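Local structure of HP0420 homologue (Helicobacter felis, 3LW3) at residues L17-L22 against A67-L72; V61-F66 against I96-T101. The protein is of unknown function but adopts a hotdog fold, a scaffold shared with many thioesterases and dehydratases that act on acyl-thioester substrates. All blocks are in the same frame, centred on the assembly; numbering follows the deposited sequence.

Contact 1 of 2, residues L17-L22 against A67-L72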
ATOM      1  N   LEU B  17       1.556  -2.996 -19.041  1.00 23.97           N
ATOM      2  CA  LEU B  17       0.525  -4.030 -19.044  1.00 23.51           C
ATOM      3  C   LEU B  17      -0.220  -4.178 -17.732  1.00 25.85           C
ATOM      4  O   LEU B  17      -1.300  -4.777 -17.699  1.00 27.79           O
ATOM      5  CB  LEU B  17       1.159  -5.385 -19.388  1.00 25.77           C
ATOM      6  CG  LEU B  17       1.964  -5.460 -20.698  1.00 24.85           C
ATOM      7  CD1 LEU B  17       2.191  -6.923 -21.075  1.00 26.46           C
ATOM      8  CD2 LEU B  17       1.251  -4.687 -21.790  1.00 26.97           C
ATOM      9  N   VAL B  18       0.349  -3.667 -16.640  1.00 22.15           N
ATOM     10  CA  VAL B  18      -0.198  -3.901 -15.311  1.00 23.95           C
ATOM     11  C   VAL B  18      -0.985  -2.684 -14.794  1.00 23.01           C
ATOM     12  O   VAL B  18      -0.745  -1.555 -15.190  1.00 24.22           O
ATOM     13  CB  VAL B  18       0.956  -4.332 -14.350  1.00 23.24           C
ATOM     14  CG1 VAL B  18       1.868  -3.155 -14.090  1.00 24.07           C
ATOM     15  CG2 VAL B  18       0.415  -4.999 -13.085  1.00 25.70           C
ATOM     16  N   CYS B  19      -1.928  -2.932 -13.892  1.00 24.31           N
ATOM     17  CA  CYS B  19      -2.738  -1.879 -13.284  1.00 25.66           C
ATOM     18  C   CYS B  19      -3.338  -0.901 -14.290  1.00 23.74           C
ATOM     19  O   CYS B  19      -3.224   0.311 -14.165  1.00 22.92           O
ATOM     20  CB  CYS B  19      -1.973  -1.145 -12.180  1.00 24.52           C
ATOM     21  SG  CYS B  19      -1.768  -2.186 -10.640  1.00 27.08           S
ATOM     22  N   THR B  20      -4.030  -1.452 -15.272  1.00 24.10           N
ATOM     23  CA  THR B  20      -4.615  -0.589 -16.272  1.00 25.85           C
ATOM     24  C   THR B  20      -5.645   0.412 -15.729  1.00 25.77           C
ATOM     25  O   THR B  20      -5.877   1.432 -16.375  1.00 27.69           O
ATOM     26  CB  THR B  20      -5.179  -1.370 -17.473  1.00 23.57           C
ATOM     27  OG1 THR B  20      -6.290  -2.187 -17.079  1.00 27.18           O
ATOM     28  CG2 THR B  20      -4.062  -2.225 -18.099  1.00 26.53           C
ATOM     29  N   ARG B  21      -6.252   0.149 -14.577  1.00 24.83           N
ATOM     30  CA  ARG B  21      -7.279   1.052 -14.072  1.00 25.66           C
ATOM     31  C   ARG B  21      -6.716   2.066 -13.060  1.00 24.68           C
ATOM     32  O   ARG B  21      -7.440   2.942 -12.624  1.00 24.25           O
ATOM     33  CB  ARG B  21      -8.445   0.294 -13.431  1.00 28.00           C
ATOM     34  CG  ARG B  21      -9.094  -0.803 -14.265  1.00 31.12           C
ATOM     35  CD  ARG B  21     -10.189  -0.267 -15.196  1.00 33.61           C
ATOM     36  NE  ARG B  21     -11.085   0.713 -14.561  1.00 35.97           N
ATOM     37  CZ  ARG B  21     -12.272   0.431 -14.009  1.00 36.76           C
ATOM     38  NH1 ARG B  21     -12.740  -0.824 -13.982  1.00 37.05           N
ATOM     39  NH2 ARG B  21     -12.995   1.410 -13.468  1.00 38.34           N
ATOM     40  N   LEU B  22      -5.438   1.976 -12.715  1.00 22.23           N
ATOM     41  CA  LEU B  22      -4.870   2.832 -11.672  1.00 23.25           C
ATOM     42  C   LEU B  22      -4.733   4.310 -12.068  1.00 22.43           C
ATOM     43  O   LEU B  22      -4.102   4.667 -13.089  1.00 22.55           O
ATOM     44  CB  LEU B  22      -3.515   2.287 -11.199  1.00 23.78           C
ATOM     45  CG  LEU B  22      -2.978   2.847  -9.865  1.00 24.62           C
ATOM     46  CD1 LEU B  22      -4.044   3.122  -8.789  1.00 25.40           C
ATOM     47  CD2 LEU B  22      -1.974   1.900  -9.271  1.00 25.41           C
ATOM     48  N   ALA B  67       5.370   0.584  -8.169  1.00 13.77           N
ATOM     49  CA  ALA B  67       6.749   0.376  -8.728  1.00 14.28           C
ATOM     50  C   ALA B  67       7.052  -1.138  -8.916  1.00 14.49           C
ATOM     51  O   ALA B  67       7.530  -1.576  -9.984  1.00 14.87           O
ATOM     52  CB  ALA B  67       7.851   0.962  -7.841  1.00 15.16           C
ATOM     53  N   ALA B  68       6.793  -1.899  -7.850  1.00 15.13           N
ATOM     54  CA  ALA B  68       7.045  -3.356  -7.844  1.00 15.01           C
ATOM     55  C   ALA B  68       6.312  -4.033  -9.023  1.00 16.18           C
ATOM     56  O   ALA B  68       6.918  -4.764  -9.792  1.00 16.14           O
ATOM     57  CB  ALA B  68       6.615  -3.950  -6.520  1.00 15.42           C
ATOM     58  N   LEU B  69       5.015  -3.768  -9.182  1.00 14.93           N
ATOM     59  CA  LEU B  69       4.226  -4.352 -10.292  1.00 16.63           C
ATOM     60  C   LEU B  69       4.804  -3.933 -11.651  1.00 16.49           C
ATOM     61  O   LEU B  69       4.897  -4.751 -12.553  1.00 17.78           O
ATOM     62  CB  LEU B  69       2.748  -3.998 -10.150  1.00 16.07           C
ATOM     63  CG  LEU B  69       2.069  -4.780  -9.019  1.00 18.17           C
ATOM     64  CD1 LEU B  69       0.691  -4.199  -8.509  1.00 19.64           C
ATOM     65  CD2 LEU B  69       1.890  -6.226  -9.498  1.00 18.89           C
ATOM     66  N   CYS B  70       5.206  -2.669 -11.795  1.00 15.34           N
ATOM     67  CA  CYS B  70       5.770  -2.198 -13.056  1.00 16.43           C
ATOM     68  C   CYS B  70       7.122  -2.838 -13.434  1.00 16.57           C
ATOM     69  O   CYS B  70       7.437  -2.997 -14.626  1.00 17.39           O
ATOM     70  CB  CYS B  70       5.906  -0.681 -13.043  1.00 17.60           C
ATOM     71  SG  CYS B  70       4.359   0.203 -13.028  1.00 17.50           S
ATOM     72  N   ALA B  71       7.911  -3.224 -12.451  1.00 14.77           N
ATOM     73  CA  ALA B  71       9.197  -3.859 -12.715  1.00 15.72           C
ATOM     74  C   ALA B  71       9.028  -5.206 -13.427  1.00 16.98           C
ATOM     75  O   ALA B  71       9.859  -5.566 -14.268  1.00 18.69           O
ATOM     76  CB  ALA B  71       9.976  -4.085 -11.370  1.00 16.88           C
ATOM     77  N   LEU B  72       7.993  -5.942 -13.036  1.00 18.41           N
ATOM     78  CA  LEU B  72       7.683  -7.237 -13.662  1.00 19.05           C
ATOM     79  C   LEU B  72       6.802  -7.046 -14.917  1.00 20.00           C
ATOM     80  O   LEU B  72       6.996  -7.725 -15.939  1.00 20.28           O
ATOM     81  CB  LEU B  72       6.989  -8.160 -12.664  1.00 17.36           C
ATOM     82  CG  LEU B  72       6.603  -9.524 -13.205  1.00 19.67           C
ATOM     83  CD1 LEU B  72       7.878 -10.190 -13.630  1.00 22.70           C
ATOM     84  CD2 LEU B  72       5.908 -10.255 -12.098  1.00 22.57           C
TER

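Contact 2 of 2, residues V61-F66 against I96-T101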
ATOM      1  N   VAL B  61       3.338   2.814   0.896  1.00 15.19           N
ATOM      2  CA  VAL B  61       3.375   1.431   0.434  1.00 14.38           C
ATOM      3  C   VAL B  61       2.671   1.313  -0.949  1.00 15.84           C
ATOM      4  O   VAL B  61       3.097   0.539  -1.775  1.00 14.99           O
ATOM      5  CB  VAL B  61       2.799   0.520   1.486  1.00 15.72           C
ATOM      6  CG1 VAL B  61       2.770  -0.920   0.971  1.00 18.58           C
ATOM      7  CG2 VAL B  61       3.615   0.692   2.802  1.00 15.32           C
ATOM      8  N   GLY B  62       1.605   2.069  -1.177  1.00 14.22           N
ATOM      9  CA  GLY B  62       0.855   2.039  -2.443  1.00 16.16           C
ATOM     10  C   GLY B  62       1.785   2.424  -3.596  1.00 15.34           C
ATOM     11  O   GLY B  62       1.820   1.748  -4.610  1.00 15.68           O
ATOM     12  N   ALA B  63       2.592   3.482  -3.407  1.00 14.85           N
ATOM     13  CA  ALA B  63       3.554   3.893  -4.444  1.00 16.23           C
ATOM     14  C   ALA B  63       4.600   2.769  -4.698  1.00 14.43           C
ATOM     15  O   ALA B  63       4.898   2.423  -5.855  1.00 13.84           O
ATOM     16  CB  ALA B  63       4.237   5.181  -4.029  1.00 15.01           C
ATOM     17  N   ALA B  64       5.121   2.188  -3.607  1.00 14.19           N
ATOM     18  CA  ALA B  64       6.125   1.119  -3.690  1.00 15.86           C
ATOM     19  C   ALA B  64       5.529  -0.076  -4.436  1.00 13.62           C
ATOM     20  O   ALA B  64       6.167  -0.684  -5.316  1.00 14.94           O
ATOM     21  CB  ALA B  64       6.558   0.715  -2.314  1.00 14.98           C
ATOM     22  N   SER B  65       4.282  -0.389  -4.115  1.00 14.39           N
ATOM     23  CA  SER B  65       3.533  -1.504  -4.733  1.00 14.86           C
ATOM     24  C   SER B  65       3.416  -1.354  -6.262  1.00 15.26           C
ATOM     25  O   SER B  65       3.679  -2.286  -7.026  1.00 16.00           O
ATOM     26  CB  SER B  65       2.121  -1.633  -4.101  1.00 15.80           C
ATOM     27  OG  SER B  65       2.184  -2.031  -2.739  1.00 17.62           O
ATOM     28  N   PHE B  66       3.026  -0.164  -6.692  1.00 14.00           N
ATOM     29  CA  PHE B  66       2.947   0.161  -8.088  1.00 14.45           C
ATOM     30  C   PHE B  66       4.305   0.007  -8.744  1.00 15.08           C
ATOM     31  O   PHE B  66       4.393  -0.656  -9.787  1.00 15.76           O
ATOM     32  CB  PHE B  66       2.386   1.562  -8.245  1.00 16.44           C
ATOM     33  CG  PHE B  66       2.244   2.024  -9.664  1.00 16.13           C
ATOM     34  CD1 PHE B  66       1.732   1.193 -10.666  1.00 17.19           C
ATOM     35  CD2 PHE B  66       2.534   3.341  -9.982  1.00 18.67           C
ATOM     36  CE1 PHE B  66       1.587   1.659 -11.976  1.00 19.76           C
ATOM     37  CE2 PHE B  66       2.373   3.832 -11.256  1.00 17.97           C
ATOM     38  CZ  PHE B  66       1.927   2.978 -12.286  1.00 18.36           C
ATOM     39  N   ILE B  96       9.440  11.675  -3.419  1.00 16.24           N
ATOM     40  CA  ILE B  96      10.037  10.333  -3.113  1.00 15.09           C
ATOM     41  C   ILE B  96      10.122   9.443  -4.366  1.00 16.46           C
ATOM     42  O   ILE B  96       9.065   9.126  -4.949  1.00 17.28           O
ATOM     43  CB  ILE B  96       9.185   9.590  -2.071  1.00 15.73           C
ATOM     44  CG1 ILE B  96       8.838  10.514  -0.907  1.00 16.81           C
ATOM     45  CG2 ILE B  96       9.914   8.375  -1.553  1.00 15.27           C
ATOM     46  CD1 ILE B  96      10.110  11.086  -0.207  1.00 16.07           C
ATOM     47  N   TYR B  97      11.337   9.069  -4.782  1.00 16.22           N
ATOM     48  CA  TYR B  97      11.519   8.148  -5.932  1.00 15.15           C
ATOM     49  C   TYR B  97      11.577   6.692  -5.455  1.00 16.13           C
ATOM     50  O   TYR B  97      12.415   6.331  -4.609  1.00 17.00           O
ATOM     51  CB  TYR B  97      12.804   8.505  -6.680  1.00 16.93           C
ATOM     52  CG  TYR B  97      12.641   9.748  -7.504  1.00 18.61           C
ATOM     53  CD1 TYR B  97      12.141   9.689  -8.802  1.00 19.97           C
ATOM     54  CD2 TYR B  97      12.931  10.992  -6.950  1.00 19.93           C
ATOM     55  CE1 TYR B  97      11.969  10.826  -9.575  1.00 21.42           C
ATOM     56  CE2 TYR B  97      12.746  12.134  -7.689  1.00 23.08           C
ATOM     57  CZ  TYR B  97      12.289  12.041  -9.003  1.00 22.61           C
ATOM     58  OH  TYR B  97      12.107  13.193  -9.736  1.00 26.24           O
ATOM     59  N   PHE B  98      10.667   5.866  -5.978  1.00 13.16           N
ATOM     60  CA  PHE B  98      10.697   4.446  -5.652  1.00 14.22           C
ATOM     61  C   PHE B  98      11.262   3.662  -6.813  1.00 16.19           C
ATOM     62  O   PHE B  98      10.685   3.659  -7.907  1.00 16.35           O
ATOM     63  CB  PHE B  98       9.300   3.906  -5.340  1.00 15.47           C
ATOM     64  CG  PHE B  98       8.692   4.518  -4.083  1.00 15.39           C
ATOM     65  CD1 PHE B  98       8.812   3.879  -2.840  1.00 16.15           C
ATOM     66  CD2 PHE B  98       8.009   5.731  -4.141  1.00 15.82           C
ATOM     67  CE1 PHE B  98       8.248   4.440  -1.708  1.00 15.50           C
ATOM     68  CE2 PHE B  98       7.444   6.292  -2.943  1.00 15.11           C
ATOM     69  CZ  PHE B  98       7.550   5.622  -1.774  1.00 14.56           C
ATOM     70  N   ASN B  99      12.377   2.982  -6.561  1.00 15.69           N
ATOM     71  CA  ASN B  99      13.107   2.212  -7.579  1.00 14.62           C
ATOM     72  C   ASN B  99      12.950   0.719  -7.281  1.00 15.27           C
ATOM     73  O   ASN B  99      13.421   0.261  -6.232  1.00 15.91           O
ATOM     74  CB  ASN B  99      14.587   2.613  -7.531  1.00 15.47           C
ATOM     75  CG  ASN B  99      14.795   4.110  -7.742  1.00 17.23           C
ATOM     76  OD1 ASN B  99      14.167   4.714  -8.615  1.00 17.94           O
ATOM     77  ND2 ASN B  99      15.649   4.731  -6.914  1.00 19.82           N
ATOM     78  N   ALA B 100      12.273   0.002  -8.181  1.00 14.47           N
ATOM     79  CA  ALA B 100      12.012  -1.444  -8.043  1.00 14.77           C
ATOM     80  C   ALA B 100      13.012  -2.212  -8.905  1.00 15.24           C
ATOM     81  O   ALA B 100      13.289  -1.843 -10.066  1.00 14.29           O
ATOM     82  CB  ALA B 100      10.645  -1.757  -8.511  1.00 15.33           C
ATOM     83  N   THR B 101      13.438  -3.360  -8.413  1.00 14.08           N
ATOM     84  CA  THR B 101      14.302  -4.267  -9.181  1.00 15.24           C
ATOM     85  C   THR B 101      13.877  -5.703  -8.862  1.00 16.40           C
ATOM     86  O   THR B 101      13.766  -6.096  -7.687  1.00 16.76           O
ATOM     87  CB  THR B 101      15.795  -4.093  -8.821  1.00 15.68           C
ATOM     88  OG1 THR B 101      16.205  -2.725  -8.946  1.00 17.01           O
ATOM     89  CG2 THR B 101      16.720  -5.049  -9.701  1.00 17.98           C
TER

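Contact 1 of 2, residues L17-L22 against A67-L72
Val18 meets Leu69 where the loop ahead of strand 29-34 packs on the last turns of helix 57-72, the central helix of this hotdog fold. The two side chains run at about a right angle to each other, and the valine presents both methyls to the helix. CG2 of Val18 lies against CB of Leu69 at 3.9 Å and touches its CD2 slightly farther off. The other methyl reaches past the side chain to the helix backbone: CG1 of Val18 is 3.8 Å from O of Leu69. This split follows from chi1 of 70°, which sets CG1 between the backbone N and the carbonyl carbon and CG2 beside the carbonyl carbon alone. CG1 of Val18 also comes within 4.3 Å of SG of Cys70, a looser apolar touch at the next residue of the helix.

Immediately after Val18 the chain enters a type I turn, Cys19 to Leu22, closed by Leu22 N to Cys19 O at 3.1 Å. Cys19 adds a smaller touch and is tied across the dimer, since its SG forms a disulfide with Cys50 of the second subunit. Its backbone N is hydrogen-bonded to Glu51 of that subunit, and farther round the turn Arg21 makes a salt bridge to Asp52 there. Leu69 lies between the loop and the sheet, since it also touches Ile130 of strand 121-132. The methyls of Leu69 divide the work on the loop side: CD2 stays with Val18, while CD1 rests 3.8 Å from the disulfide-bonded SG of Cys19.

Contact 2 of 2, residues V61-F66 against I96-T101
Helix 57-72 lies against the concave side of a strongly curved antiparallel sheet, and here its middle turns meet strand 96-105 through a single aromatic side chain, Phe98. Both methyls of two consecutive alanines lie over the same face of the ring, CB of Ala63 above its CD2-CE2 border and CB of Ala64 beyond the opposite CD1-CE1 border. CB of Ala63 sits 3.6 Å from CE2 of Phe98 and is almost as near CD2. CB of Ala64 approaches CD1 of Phe98 at 3.9 Å, with CE1 a little farther away. Between the two methyls the helix backbone itself lies over that face: N of Ala64 is 4.1 Å above the plane, offset toward the rim.

Such close approach of backbone to ring is consistent with the small residues, Ala63 and Ala64, on this side of the helix; the nearest CA atoms, those of Ala64 and Phe98, are 6.0 Å apart. In the hotdog fold the sheet wraps round the long central helix, and Phe98 is one of the side chains filling the space between them. Its CG is anti to its own carbonyl carbon (chi1 -65°), which leans the ring along the strand toward Ile96 and lays one face across the two alanines. Phe124 of strand 121-132 meets the same ring edge-to-face, and Val40 of strand 37-42, the neighbour of strand 96-105 in the sheet, packs on it as well.

On another side of the helix, Ser65 folds its hydroxyl back one turn: OG donates to O of Val61 at 2.9 Å, from 45° out of the carbonyl plane. That oxygen also accepts the regular helical bond from N of Ser65.

Both contacts are built on helix 57-72, with their centres about 11 Å apart: contact 2 uses its middle turns and contact 1 its C-terminal end. Along the chain the segments alternate, 17-22, 61-66, 67-72 and 96-101, so strand 96-105 meets the earlier part of the helix and the N-terminal loop the later part. The two contacts also touch directly, with CB of Ala71 and CB of Ala100 3.7 Å apart. Both reach the second subunit, contact 1 by the loop's disulfide and contact 2 by packing of the 61-66 helix turns, so one helix bears on both the sheet of the hotdog fold and the dimer interface.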